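PDB 2RFQ: flavin-dependent monooxygenase, oxygenase subunit HsaA from Rhodococcus sp., which catalyses the FMNH2- and O2-dependent ortho-hydroxylation of the steroid catabolite 3-HSA to the catechol 3,4-DHSA in cholesterol breakdown, as the oxygenase of a two-component monooxygenase. Local coordinates for residues 92-97 with 227-232; 56-61 with 99-104; 186-191 with 358-363; 82-87 with 239-244. One frame throughout, in Å; residues are numbered along the deposited sequence.

Contact 1. Residues 92-97 with 227-232; sequences HNWHLA and PVYKMP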
loop_
_atom_site.group_PDB
_atom_site.type_symbol
_atom_site.label_atom_id
_atom_site.label_comp_id
_atom_site.label_asym_id
_atom_site.label_seq_id
_atom_site.Cartn_x
_atom_site.Cartn_y
_atom_site.Cartn_z
ATOM N N HIS A 92 -11.014 33.625 4.012
ATOM C CA HIS A 92 -11.826 34.415 4.937
ATOM C C HIS A 92 -12.496 35.584 4.239
ATOM O O HIS A 92 -13.507 36.073 4.712
ATOM C CB HIS A 92 -10.997 34.895 6.118
ATOM C CG HIS A 92 -10.405 33.774 6.893
ATOM N ND1 HIS A 92 -9.196 33.882 7.548
ATOM C CD2 HIS A 92 -10.814 32.492 7.057
ATOM C CE1 HIS A 92 -8.908 32.724 8.118
ATOM N NE2 HIS A 92 -9.870 31.867 7.830
ATOM N N ASN A 93 -11.936 36.022 3.114
ATOM C CA ASN A 93 -12.544 37.130 2.345
ATOM C C ASN A 93 -13.790 36.670 1.601
ATOM O O ASN A 93 -14.701 37.459 1.347
ATOM C CB ASN A 93 -11.509 37.800 1.431
ATOM C CG ASN A 93 -10.455 38.575 2.233
ATOM O OD1 ASN A 93 -10.593 38.745 3.450
ATOM N ND2 ASN A 93 -9.387 39.011 1.568
ATOM N N TRP A 94 -13.819 35.381 1.296
ATOM C CA TRP A 94 -15.012 34.718 0.793
ATOM C C TRP A 94 -16.043 34.604 1.936
ATOM O O TRP A 94 -17.221 34.935 1.776
ATOM C CB TRP A 94 -14.639 33.319 0.244
ATOM C CG TRP A 94 -15.805 32.504 -0.283
ATOM C CD1 TRP A 94 -16.235 32.426 -1.586
ATOM C CD2 TRP A 94 -16.678 31.650 0.479
ATOM N NE1 TRP A 94 -17.345 31.594 -1.677
ATOM C CE2 TRP A 94 -17.620 31.094 -0.429
ATOM C CE3 TRP A 94 -16.747 31.290 1.833
ATOM C CZ2 TRP A 94 -18.616 30.214 -0.029
ATOM C CZ3 TRP A 94 -17.779 30.399 2.239
ATOM C CH2 TRP A 94 -18.685 29.888 1.308
ATOM N N HIS A 95 -15.598 34.124 3.090
ATOM C CA HIS A 95 -16.510 33.940 4.232
ATOM C C HIS A 95 -17.147 35.270 4.647
ATOM O O HIS A 95 -18.366 35.341 4.868
ATOM C CB HIS A 95 -15.758 33.307 5.422
ATOM C CG HIS A 95 -16.660 32.833 6.529
ATOM N ND1 HIS A 95 -16.167 32.360 7.724
ATOM C CD2 HIS A 95 -18.013 32.747 6.618
ATOM C CE1 HIS A 95 -17.172 32.004 8.510
ATOM N NE2 HIS A 95 -18.304 32.212 7.857
ATOM N N LEU A 96 -16.350 36.340 4.701
ATOM C CA LEU A 96 -16.898 37.627 5.123
ATOM C C LEU A 96 -17.970 38.159 4.167
ATOM O O LEU A 96 -18.863 38.886 4.584
ATOM C CB LEU A 96 -15.789 38.664 5.314
ATOM C CG LEU A 96 -16.226 39.967 5.996
ATOM C CD1 LEU A 96 -16.774 39.731 7.394
ATOM C CD2 LEU A 96 -15.081 41.002 6.032
ATOM N N ALA A 97 -17.874 37.808 2.886
ATOM C CA ALA A 97 -18.876 38.197 1.885
ATOM C C ALA A 97 -20.278 37.713 2.246
ATOM O O ALA A 97 -21.257 38.232 1.719
ATOM C CB ALA A 97 -18.486 37.641 0.527
ATOM N N PRO A 227 -21.746 34.109 -8.330
ATOM C CA PRO A 227 -21.998 32.671 -8.081
ATOM C C PRO A 227 -20.991 32.009 -7.138
ATOM O O PRO A 227 -21.341 31.028 -6.474
ATOM C CB PRO A 227 -21.959 32.039 -9.483
ATOM C CG PRO A 227 -21.170 33.060 -10.342
ATOM C CD PRO A 227 -21.611 34.394 -9.782
ATOM N N VAL A 228 -19.771 32.533 -7.044
ATOM C CA VAL A 228 -18.792 31.910 -6.146
ATOM C C VAL A 228 -19.296 31.884 -4.682
ATOM O O VAL A 228 -18.956 30.960 -3.925
ATOM C CB VAL A 228 -17.386 32.573 -6.254
ATOM C CG1 VAL A 228 -17.394 34.008 -5.700
ATOM C CG2 VAL A 228 -16.335 31.723 -5.531
ATOM N N TYR A 229 -20.131 32.860 -4.294
ATOM C CA TYR A 229 -20.589 32.925 -2.887
ATOM C C TYR A 229 -21.711 31.927 -2.577
ATOM O O TYR A 229 -22.118 31.806 -1.416
ATOM C CB TYR A 229 -20.953 34.365 -2.456
ATOM C CG TYR A 229 -19.799 35.293 -2.687
ATOM C CD1 TYR A 229 -18.577 35.085 -2.022
ATOM C CD2 TYR A 229 -19.880 36.331 -3.616
ATOM C CE1 TYR A 229 -17.455 35.876 -2.280
ATOM C CE2 TYR A 229 -18.790 37.145 -3.863
ATOM C CZ TYR A 229 -17.583 36.925 -3.191
ATOM O OH TYR A 229 -16.489 37.707 -3.441
ATOM N N LYS A 230 -22.183 31.198 -3.597
ATOM C CA LYS A 230 -23.203 30.162 -3.394
ATOM C C LYS A 230 -22.544 28.775 -3.287
ATOM O O LYS A 230 -23.237 27.754 -3.153
ATOM C CB LYS A 230 -24.243 30.210 -4.509
ATOM C CG LYS A 230 -25.004 31.519 -4.468
ATOM C CD LYS A 230 -26.063 31.606 -5.548
ATOM C CE LYS A 230 -26.923 32.858 -5.316
ATOM N NZ LYS A 230 -26.213 34.133 -5.667
HETATM N N MSE A 231 -21.213 28.745 -3.376
HETATM C CA MSE A 231 -20.488 27.475 -3.220
HETATM C C MSE A 231 -20.653 26.933 -1.797
HETATM O O MSE A 231 -20.677 27.711 -0.860
HETATM C CB MSE A 231 -18.996 27.654 -3.518
HETATM C CG MSE A 231 -18.720 27.998 -4.966
HETATM SE SE MSE A 231 -18.688 26.379 -6.086
HETATM C CE MSE A 231 -17.018 25.579 -5.386
ATOM N N PRO A 232 -20.753 25.597 -1.647
ATOM C CA PRO A 232 -20.911 25.007 -0.322
ATOM C C PRO A 232 -19.649 25.111 0.526
ATOM O O PRO A 232 -18.557 24.833 0.029
ATOM C CB PRO A 232 -21.271 23.533 -0.627
ATOM C CG PRO A 232 -20.658 23.253 -1.939
ATOM C CD PRO A 232 -20.772 24.579 -2.714
#
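Trp-94 and Tyr-229 pass each other in opposite directions where helix 80-96, part of the N-terminal helical domain of the acyl-CoA dehydrogenase fold, meets the 3-10 turn 227-230 that leads into helix 233-266. A chi1 of 179° swings the indole of Trp-94 out from its helix and into that turn. Its CD1 reaches CD1 of Tyr-229 at 3.6 Å, the two rings lying obliquely to each other. Ala-97, three residues on, adds a CH-pi contact: its CB sits 3.5 Å from CE1 of Tyr-229, over one face of the phenol, while CG1 of Val-228 lies over the opposite face. The Tyr-229 hydroxyl is engaged separately, by the carbonyl of Leu-53. At the indole edge, O of Met-231, here a selenomethionine, lies 3.3 Å from CZ2 of Trp-94, and NE1 of Trp-94 gives its hydrogen in the ring plane to O of Val-228 at 2.8 Å, nearly straight at 173°. A phenylalanine in place of Trp-94 would probably leave the buried carbonyl of Val-228 without its side-chain donor and open a gap beside Met-231. NE1 enters from above one face of that carbonyl's plane, while N of Met-231 reaches the same oxygen from the other.

Contact 2. Residues 56-61 with 99-104; sequences EQWGGY and FSQQAQ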
loop_
_atom_site.group_PDB
_atom_site.type_symbol
_atom_site.label_atom_id
_atom_site.label_comp_id
_atom_site.label_asym_id
_atom_site.label_seq_id
_atom_site.Cartn_x
_atom_site.Cartn_y
_atom_site.Cartn_z
ATOM N N GLU A 56 -16.705 42.200 -5.469
ATOM C CA GLU A 56 -16.457 43.335 -6.345
ATOM C C GLU A 56 -16.707 44.682 -5.638
ATOM O O GLU A 56 -15.998 45.662 -5.892
ATOM C CB GLU A 56 -17.311 43.199 -7.599
ATOM C CG GLU A 56 -17.072 44.291 -8.640
ATOM C CD GLU A 56 -17.908 45.528 -8.402
ATOM O OE1 GLU A 56 -18.927 45.444 -7.682
ATOM O OE2 GLU A 56 -17.546 46.592 -8.957
ATOM N N GLN A 57 -17.692 44.735 -4.736
ATOM C CA GLN A 57 -18.037 46.029 -4.104
ATOM C C GLN A 57 -16.879 46.562 -3.254
ATOM O O GLN A 57 -16.808 47.766 -2.985
ATOM C CB GLN A 57 -19.324 45.942 -3.275
ATOM C CG GLN A 57 -19.233 45.084 -2.036
ATOM C CD GLN A 57 -20.387 45.335 -1.089
ATOM O OE1 GLN A 57 -20.668 46.497 -0.713
ATOM N NE2 GLN A 57 -21.058 44.260 -0.688
ATOM N N TRP A 58 -15.972 45.668 -2.846
ATOM C CA TRP A 58 -14.823 46.037 -2.009
ATOM C C TRP A 58 -13.512 46.064 -2.825
ATOM O O TRP A 58 -12.411 46.065 -2.266
ATOM C CB TRP A 58 -14.694 45.081 -0.797
ATOM C CG TRP A 58 -15.921 45.038 0.042
ATOM C CD1 TRP A 58 -16.772 43.977 0.203
ATOM C CD2 TRP A 58 -16.485 46.123 0.793
ATOM N NE1 TRP A 58 -17.819 44.333 1.035
ATOM C CE2 TRP A 58 -17.662 45.643 1.405
ATOM C CE3 TRP A 58 -16.089 47.443 1.035
ATOM C CZ2 TRP A 58 -18.463 46.448 2.230
ATOM C CZ3 TRP A 58 -16.888 48.249 1.848
ATOM C CH2 TRP A 58 -18.063 47.744 2.433
ATOM N N GLY A 59 -13.634 46.069 -4.149
ATOM C CA GLY A 59 -12.471 46.104 -5.026
ATOM C C GLY A 59 -11.900 44.727 -5.323
ATOM O O GLY A 59 -10.793 44.617 -5.835
ATOM N N GLY A 60 -12.679 43.683 -5.032
ATOM C CA GLY A 60 -12.213 42.298 -5.205
ATOM C C GLY A 60 -12.562 41.686 -6.547
ATOM O O GLY A 60 -13.330 42.267 -7.343
ATOM N N TYR A 61 -11.999 40.506 -6.813
ATOM C CA TYR A 61 -12.222 39.813 -8.079
ATOM C C TYR A 61 -13.439 38.901 -8.074
ATOM O O TYR A 61 -13.873 38.483 -9.147
ATOM C CB TYR A 61 -11.010 38.945 -8.455
ATOM C CG TYR A 61 -9.740 39.708 -8.770
ATOM C CD1 TYR A 61 -9.450 40.113 -10.075
ATOM C CD2 TYR A 61 -8.800 39.974 -7.766
ATOM C CE1 TYR A 61 -8.257 40.795 -10.372
ATOM C CE2 TYR A 61 -7.616 40.651 -8.053
ATOM C CZ TYR A 61 -7.344 41.054 -9.357
ATOM O OH TYR A 61 -6.182 41.744 -9.641
ATOM N N PHE A 99 -21.361 37.480 5.508
ATOM C CA PHE A 99 -21.843 38.222 6.670
ATOM C C PHE A 99 -22.689 39.409 6.195
ATOM O O PHE A 99 -22.687 39.769 5.007
ATOM C CB PHE A 99 -20.691 38.759 7.537
ATOM C CG PHE A 99 -20.059 37.734 8.461
ATOM C CD1 PHE A 99 -20.182 37.850 9.853
ATOM C CD2 PHE A 99 -19.277 36.696 7.938
ATOM C CE1 PHE A 99 -19.536 36.921 10.717
ATOM C CE2 PHE A 99 -18.646 35.766 8.792
ATOM C CZ PHE A 99 -18.762 35.886 10.175
ATOM N N SER A 100 -23.385 40.027 7.141
ATOM C CA SER A 100 -24.186 41.214 6.844
ATOM C C SER A 100 -23.333 42.286 6.165
ATOM O O SER A 100 -22.104 42.387 6.406
ATOM C CB SER A 100 -24.779 41.773 8.142
ATOM O OG SER A 100 -23.744 42.325 8.949
ATOM N N GLN A 101 -23.993 43.112 5.350
ATOM C CA GLN A 101 -23.337 44.245 4.731
ATOM C C GLN A 101 -22.659 45.116 5.790
ATOM O O GLN A 101 -21.557 45.641 5.571
ATOM C CB GLN A 101 -24.362 45.075 3.941
ATOM C CG GLN A 101 -23.791 46.336 3.328
ATOM C CD GLN A 101 -22.886 46.070 2.137
ATOM O OE1 GLN A 101 -23.031 45.064 1.436
ATOM N NE2 GLN A 101 -21.937 46.986 1.902
ATOM N N GLN A 102 -23.305 45.256 6.947
ATOM C CA GLN A 102 -22.771 46.117 8.004
ATOM C C GLN A 102 -21.464 45.562 8.538
ATOM O O GLN A 102 -20.526 46.313 8.788
ATOM C CB GLN A 102 -23.792 46.274 9.131
ATOM C CG GLN A 102 -23.379 47.258 10.210
ATOM C CD GLN A 102 -24.416 47.319 11.347
ATOM O OE1 GLN A 102 -25.548 46.816 11.213
ATOM N NE2 GLN A 102 -24.041 47.939 12.463
ATOM N N ALA A 103 -21.395 44.238 8.697
ATOM C CA ALA A 103 -20.150 43.591 9.149
ATOM C C ALA A 103 -19.014 43.809 8.133
ATOM O O ALA A 103 -17.880 44.128 8.503
ATOM C CB ALA A 103 -20.377 42.102 9.374
ATOM N N GLN A 104 -19.327 43.673 6.848
ATOM C CA GLN A 104 -18.312 43.933 5.804
ATOM C C GLN A 104 -17.845 45.385 5.830
ATOM O O GLN A 104 -16.667 45.658 5.673
ATOM C CB GLN A 104 -18.865 43.614 4.423
ATOM C CG GLN A 104 -19.226 42.157 4.222
ATOM C CD GLN A 104 -20.050 41.965 2.968
ATOM O OE1 GLN A 104 -19.630 42.358 1.878
ATOM N NE2 GLN A 104 -21.253 41.406 3.126
#
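Gln-57 and Gln-101 approach from opposite directions and meet amide to amide in a cyclic pair closed by two hydrogen bonds. NE2 of Gln-101 donates to OE1 of Gln-57 at 2.9 Å, and NE2 of Gln-57 returns a bond of 3.0 Å to OE1 of Gln-101, lying in the carbonyl plane on a lone pair. The amide planes are 26° apart, nearly coplanar, which lets both bonds run close to the two planes. Beyond CG the chain of Gln-57 runs out extended, whereas that of Gln-101 bends at chi2 to bring its amide round. Beside them, Trp-58 turns its indole edge to Gln-104: NE1 of Trp-58 gives its hydrogen, within the ring plane, to OE1 of Gln-104 at 2.8 Å, although ring and amide planes stand 69° apart. CB of Gln-104 touches CZ2 of Trp-58 at 3.6 Å; O of Gln-104 lies over one face of the indole and CG of Gln-57 over the other. NE2 of Gln-104 in turn bonds O of Phe-99 at 2.9 Å, tying the side chain back to the start of helix 101-108, where Ser-100 is the N-cap. A leucine in place of Gln-57 would probably leave the amide of Gln-101 without the donor and the acceptor it pairs with, and free to turn. Within the N-terminal domain this joins the loop after helix 38-47 to helix 101-108, away from the flavin site. Asn-224 extends the network by bonding both NE2 of Gln-57 and OE1 of Gln-104. The bonds across the contact all join neutral groups, and their alternation of donors and acceptors probably fixes which way round each amide lies.

Contact 3. Residues 186-191 with 358-363; sequences GLRGTG and FWRDAH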
loop_
_atom_site.group_PDB
_atom_site.type_symbol
_atom_site.label_atom_id
_atom_site.label_comp_id
_atom_site.label_asym_id
_atom_site.label_seq_id
_atom_site.Cartn_x
_atom_site.Cartn_y
_atom_site.Cartn_z
ATOM N N GLY A 186 6.158 20.749 12.073
ATOM C CA GLY A 186 6.007 21.272 10.693
ATOM C C GLY A 186 5.029 22.428 10.638
ATOM O O GLY A 186 4.300 22.705 11.605
ATOM N N LEU A 187 4.980 23.086 9.476
ATOM C CA LEU A 187 4.220 24.347 9.325
ATOM C C LEU A 187 4.620 25.346 10.422
ATOM O O LEU A 187 3.817 26.171 10.871
ATOM C CB LEU A 187 2.686 24.110 9.322
ATOM C CG LEU A 187 2.156 23.453 8.032
ATOM C CD1 LEU A 187 0.626 23.189 8.217
ATOM C CD2 LEU A 187 2.451 24.353 6.804
ATOM N N ARG A 188 5.889 25.296 10.813
ATOM C CA ARG A 188 6.408 26.192 11.866
ATOM C C ARG A 188 6.203 27.665 11.490
ATOM O O ARG A 188 5.830 28.500 12.330
ATOM C CB ARG A 188 7.890 25.914 12.105
ATOM C CG ARG A 188 8.086 24.573 12.747
ATOM C CD ARG A 188 9.574 24.206 12.850
ATOM N NE ARG A 188 9.744 23.045 13.708
ATOM C CZ ARG A 188 10.839 22.288 13.749
ATOM N NH1 ARG A 188 11.873 22.535 12.930
ATOM N NH2 ARG A 188 10.895 21.276 14.614
ATOM N N GLY A 189 6.398 27.978 10.213
ATOM C CA GLY A 189 6.272 29.363 9.741
ATOM C C GLY A 189 4.872 29.953 9.809
ATOM O O GLY A 189 4.714 31.164 9.670
ATOM N N THR A 190 3.845 29.106 10.003
ATOM C CA THR A 190 2.479 29.612 9.926
ATOM C C THR A 190 2.093 30.505 11.109
ATOM O O THR A 190 1.136 31.269 10.998
ATOM C CB THR A 190 1.426 28.476 9.749
ATOM O OG1 THR A 190 1.450 27.621 10.902
ATOM C CG2 THR A 190 1.749 27.672 8.472
ATOM N N GLY A 191 2.831 30.415 12.226
ATOM C CA GLY A 191 2.487 31.238 13.387
ATOM C C GLY A 191 1.035 31.026 13.771
ATOM O O GLY A 191 0.278 31.986 13.974
ATOM N N PHE A 358 9.147 20.385 3.097
ATOM C CA PHE A 358 7.841 20.060 2.521
ATOM C C PHE A 358 7.268 18.819 3.182
ATOM O O PHE A 358 6.060 18.726 3.401
ATOM C CB PHE A 358 7.988 19.813 1.029
ATOM C CG PHE A 358 8.173 21.081 0.203
ATOM C CD1 PHE A 358 7.216 22.116 0.232
ATOM C CD2 PHE A 358 9.275 21.204 -0.649
ATOM C CE1 PHE A 358 7.375 23.261 -0.572
ATOM C CE2 PHE A 358 9.463 22.352 -1.439
ATOM C CZ PHE A 358 8.494 23.377 -1.413
ATOM N N TRP A 359 8.152 17.869 3.503
ATOM C CA TRP A 359 7.748 16.609 4.158
ATOM C C TRP A 359 7.130 16.897 5.524
ATOM O O TRP A 359 5.998 16.496 5.788
ATOM C CB TRP A 359 8.983 15.673 4.240
ATOM C CG TRP A 359 8.770 14.356 4.917
ATOM C CD1 TRP A 359 7.964 13.313 4.507
ATOM C CD2 TRP A 359 9.372 13.947 6.140
ATOM N NE1 TRP A 359 8.044 12.267 5.417
ATOM C CE2 TRP A 359 8.900 12.631 6.425
ATOM C CE3 TRP A 359 10.269 14.560 7.026
ATOM C CZ2 TRP A 359 9.330 11.909 7.559
ATOM C CZ3 TRP A 359 10.689 13.842 8.165
ATOM C CH2 TRP A 359 10.204 12.554 8.423
ATOM N N ARG A 360 7.848 17.628 6.380
ATOM C CA ARG A 360 7.299 17.955 7.705
ATOM C C ARG A 360 6.060 18.814 7.605
ATOM O O ARG A 360 5.069 18.608 8.334
ATOM C CB ARG A 360 8.351 18.661 8.544
ATOM C CG ARG A 360 9.463 17.682 8.991
ATOM C CD ARG A 360 10.510 18.399 9.855
ATOM N NE ARG A 360 11.299 19.372 9.089
ATOM C CZ ARG A 360 11.127 20.695 9.109
ATOM N NH1 ARG A 360 10.169 21.260 9.851
ATOM N NH2 ARG A 360 11.908 21.467 8.369
ATOM N N ASP A 361 6.108 19.776 6.684
ATOM C CA ASP A 361 4.972 20.693 6.488
ATOM C C ASP A 361 3.673 19.968 6.081
ATOM O O ASP A 361 2.589 20.278 6.605
ATOM C CB ASP A 361 5.336 21.749 5.446
ATOM C CG ASP A 361 6.282 22.823 5.985
ATOM O OD1 ASP A 361 6.600 22.855 7.195
ATOM O OD2 ASP A 361 6.761 23.648 5.164
ATOM N N ALA A 362 3.792 19.035 5.131
ATOM C CA ALA A 362 2.611 18.279 4.643
ATOM C C ALA A 362 2.063 17.412 5.760
ATOM O O ALA A 362 0.846 17.335 5.963
ATOM C CB ALA A 362 2.971 17.437 3.404
ATOM N N HIS A 363 2.958 16.787 6.532
ATOM C CA HIS A 363 2.482 15.942 7.627
ATOM C C HIS A 363 1.825 16.755 8.733
ATOM O O HIS A 363 0.903 16.282 9.424
ATOM C CB HIS A 363 3.613 15.055 8.147
ATOM C CG HIS A 363 3.867 13.877 7.278
ATOM N ND1 HIS A 363 3.147 12.701 7.391
ATOM C CD2 HIS A 363 4.710 13.710 6.231
ATOM C CE1 HIS A 363 3.562 11.848 6.467
ATOM N NE2 HIS A 363 4.503 12.438 5.746
HETATM O O HOH W 1 7.956 23.912 9.314
#
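Beside the flavin site inferred by similarity, the loop leading from strand 177-179 to strand 193-198 is held to helix 354-365 by the backbone N of Leu-187 and the carboxylate of Asp-361. The N-H of Leu-187 gives a 2.8 Å hydrogen bond to OD1 of Asp-361, arriving from above the carboxylate plane. The same oxygen accepts from a water at 2.7 Å, and that water takes the N-H of Arg-188 at 2.9 Å, so one buried carboxylate oxygen serves two successive amides of the loop, one directly and one through the water. Approach this close depends on Gly-186: a CB there would clash with O of Arg-360. In the acyl-CoA dehydrogenase fold the contact ties the central beta domain to the C-terminal helical domain, and Leu-187 stands at that join, its CG 3.5 Å from O of Asp-361 and its side chain also against Trp-84 and Met-248. Two arginines cross nearby, NH1 of Arg-360 lying over one face of the Arg-188 guanidinium, 3.7 Å from NH1 of Arg-188. The like charges would probably disfavour this approach, but NH1 of Arg-360 forms a salt bridge with Glu-31 and a hydrogen bond with O of Val-185, while NE of Arg-188 bonds O of Val-184.

Contact 4. Residues 82-87 with 239-244; sequences TGWVSS and TTISAP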
loop_
_atom_site.group_PDB
_atom_site.type_symbol
_atom_site.label_atom_id
_atom_site.label_comp_id
_atom_site.label_asym_id
_atom_site.label_seq_id
_atom_site.Cartn_x
_atom_site.Cartn_y
_atom_site.Cartn_z
ATOM N N THR A 82 3.824 29.648 3.923
ATOM C CA THR A 82 3.233 30.814 3.264
ATOM C C THR A 82 1.986 30.399 2.482
ATOM O O THR A 82 0.960 31.087 2.534
ATOM C CB THR A 82 4.255 31.519 2.357
ATOM O OG1 THR A 82 5.384 31.902 3.160
ATOM C CG2 THR A 82 3.655 32.803 1.780
ATOM N N GLY A 83 2.057 29.246 1.817
ATOM C CA GLY A 83 0.904 28.733 1.059
ATOM C C GLY A 83 -0.280 28.418 1.959
ATOM O O GLY A 83 -1.433 28.740 1.627
ATOM N N TRP A 84 0.017 27.809 3.106
ATOM C CA TRP A 84 -1.016 27.474 4.087
ATOM C C TRP A 84 -1.717 28.723 4.598
ATOM O O TRP A 84 -2.958 28.803 4.592
ATOM C CB TRP A 84 -0.371 26.738 5.247
ATOM C CG TRP A 84 -1.310 26.218 6.312
ATOM C CD1 TRP A 84 -1.617 26.824 7.497
ATOM C CD2 TRP A 84 -2.043 24.968 6.294
ATOM N NE1 TRP A 84 -2.479 26.019 8.230
ATOM C CE2 TRP A 84 -2.746 24.880 7.511
ATOM C CE3 TRP A 84 -2.150 23.911 5.366
ATOM C CZ2 TRP A 84 -3.574 23.777 7.819
ATOM C CZ3 TRP A 84 -2.958 22.820 5.660
ATOM C CH2 TRP A 84 -3.659 22.761 6.881
ATOM N N VAL A 85 -0.926 29.686 5.040
ATOM C CA VAL A 85 -1.492 30.959 5.538
ATOM C C VAL A 85 -2.266 31.688 4.439
ATOM O O VAL A 85 -3.365 32.210 4.687
ATOM C CB VAL A 85 -0.370 31.842 6.107
ATOM C CG1 VAL A 85 -0.852 33.267 6.399
ATOM C CG2 VAL A 85 0.194 31.188 7.372
ATOM N N SER A 86 -1.707 31.711 3.231
ATOM C CA SER A 86 -2.330 32.431 2.121
ATOM C C SER A 86 -3.710 31.848 1.832
ATOM O O SER A 86 -4.690 32.567 1.651
ATOM C CB SER A 86 -1.449 32.354 0.865
ATOM O OG SER A 86 -0.257 33.138 1.047
ATOM N N SER A 87 -3.785 30.531 1.817
ATOM C CA SER A 87 -5.051 29.875 1.517
ATOM C C SER A 87 -6.128 30.215 2.542
ATOM O O SER A 87 -7.243 30.624 2.184
ATOM C CB SER A 87 -4.840 28.376 1.501
ATOM O OG SER A 87 -6.001 27.730 0.977
ATOM N N THR A 239 -11.292 22.307 0.809
ATOM C CA THR A 239 -10.392 22.451 -0.360
ATOM C C THR A 239 -9.281 23.489 -0.055
ATOM O O THR A 239 -8.131 23.324 -0.490
ATOM C CB THR A 239 -11.185 22.814 -1.628
ATOM O OG1 THR A 239 -12.113 21.753 -1.900
ATOM C CG2 THR A 239 -10.246 22.986 -2.862
ATOM N N THR A 240 -9.620 24.517 0.730
ATOM C CA THR A 240 -8.598 25.502 1.179
ATOM C C THR A 240 -7.488 24.870 2.043
ATOM O O THR A 240 -6.362 25.361 2.089
ATOM C CB THR A 240 -9.223 26.768 1.799
ATOM O OG1 THR A 240 -8.865 27.908 0.980
ATOM C CG2 THR A 240 -8.702 27.036 3.193
ATOM N N ILE A 241 -7.816 23.746 2.681
ATOM C CA ILE A 241 -6.889 22.974 3.477
ATOM C C ILE A 241 -6.096 21.972 2.630
ATOM O O ILE A 241 -4.904 21.750 2.882
ATOM C CB ILE A 241 -7.685 22.255 4.631
ATOM C CG1 ILE A 241 -8.353 23.297 5.528
ATOM C CG2 ILE A 241 -6.825 21.183 5.350
ATOM C CD1 ILE A 241 -7.384 24.396 6.069
ATOM N N SER A 242 -6.729 21.365 1.638
ATOM C CA SER A 242 -6.000 20.405 0.796
ATOM C C SER A 242 -5.134 21.090 -0.263
ATOM O O SER A 242 -4.041 20.612 -0.573
ATOM C CB SER A 242 -6.960 19.411 0.100
ATOM O OG SER A 242 -7.624 18.616 1.072
ATOM N N ALA A 243 -5.635 22.181 -0.848
ATOM C CA ALA A 243 -4.898 22.833 -1.960
ATOM C C ALA A 243 -3.438 23.175 -1.622
ATOM O O ALA A 243 -2.545 22.895 -2.433
ATOM C CB ALA A 243 -5.664 24.066 -2.475
ATOM N N PRO A 244 -3.168 23.762 -0.437
ATOM C CA PRO A 244 -1.755 24.058 -0.118
ATOM C C PRO A 244 -0.920 22.786 0.054
ATOM O O PRO A 244 0.235 22.773 -0.302
ATOM C CB PRO A 244 -1.824 24.899 1.168
ATOM C CG PRO A 244 -3.191 24.638 1.753
ATOM C CD PRO A 244 -4.093 24.215 0.627
#
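The indole of Trp-84 is approached obliquely, on the six-membered-ring side, by Ile-241 and Pro-244 of the neighbouring helix. CH2 of Trp-84 lies 3.9 Å from CG2 of Ile-241, CZ3 is 3.6 Å from O of Ile-241, and CE3 is 3.8 Å from CG of Pro-244. A chi1 of -175° puts CG of Trp-84 anti to the backbone nitrogen and carries the ring across to these two side chains, which it meets at a slant. At the pyrrole end NE1 makes a weak hydrogen bond to Ser-143. Pro-244 also shapes the polar half of the contact. Having no N-H, it cannot complete the helical bond to the carbonyl one turn back, that of Thr-240, and the helix kinks; OG of Ser-87 supplies a donor instead, bonding O of Thr-240 at 2.6 Å, in the carbonyl plane and on a lone pair. OG1 of Thr-240 lies 2.9 Å from OG of Ser-87. The carbonyl of Ile-241, by contrast, is buried by the contact and has no polar partner in the model. The segment axes run nearly antiparallel, at 159°, and come within 8.9 Å of each other. Such pairing of an N-terminal-domain helix with the first long C-terminal helix belongs to the acyl-CoA dehydrogenase fold, and here it carries Trp-84, a residue of the FMN site by similarity.

Helix 80-96 is the common thread: contact 4 uses its first half, near the centre of the chain, and contact 1 its last residues, the two centres lying about 16 Å apart. Along the chain the order is 82-87, 92-97, 227-232, 239-244, which nests contact 1 inside the loop closed by contact 4. Contact 2 follows on helix 101-108 and touches contact 1 through Leu-96 and Gln-104; its segments alternate with those of contact 1. On the opposite side of the chain's centre from these two lies contact 3, which meets contact 4 where Leu-187 and Thr-190 pack on Trp-84. Contacts 3 and 4 lie beside the probable flavin site, whereas contact 2 ties N-terminal elements together away from it.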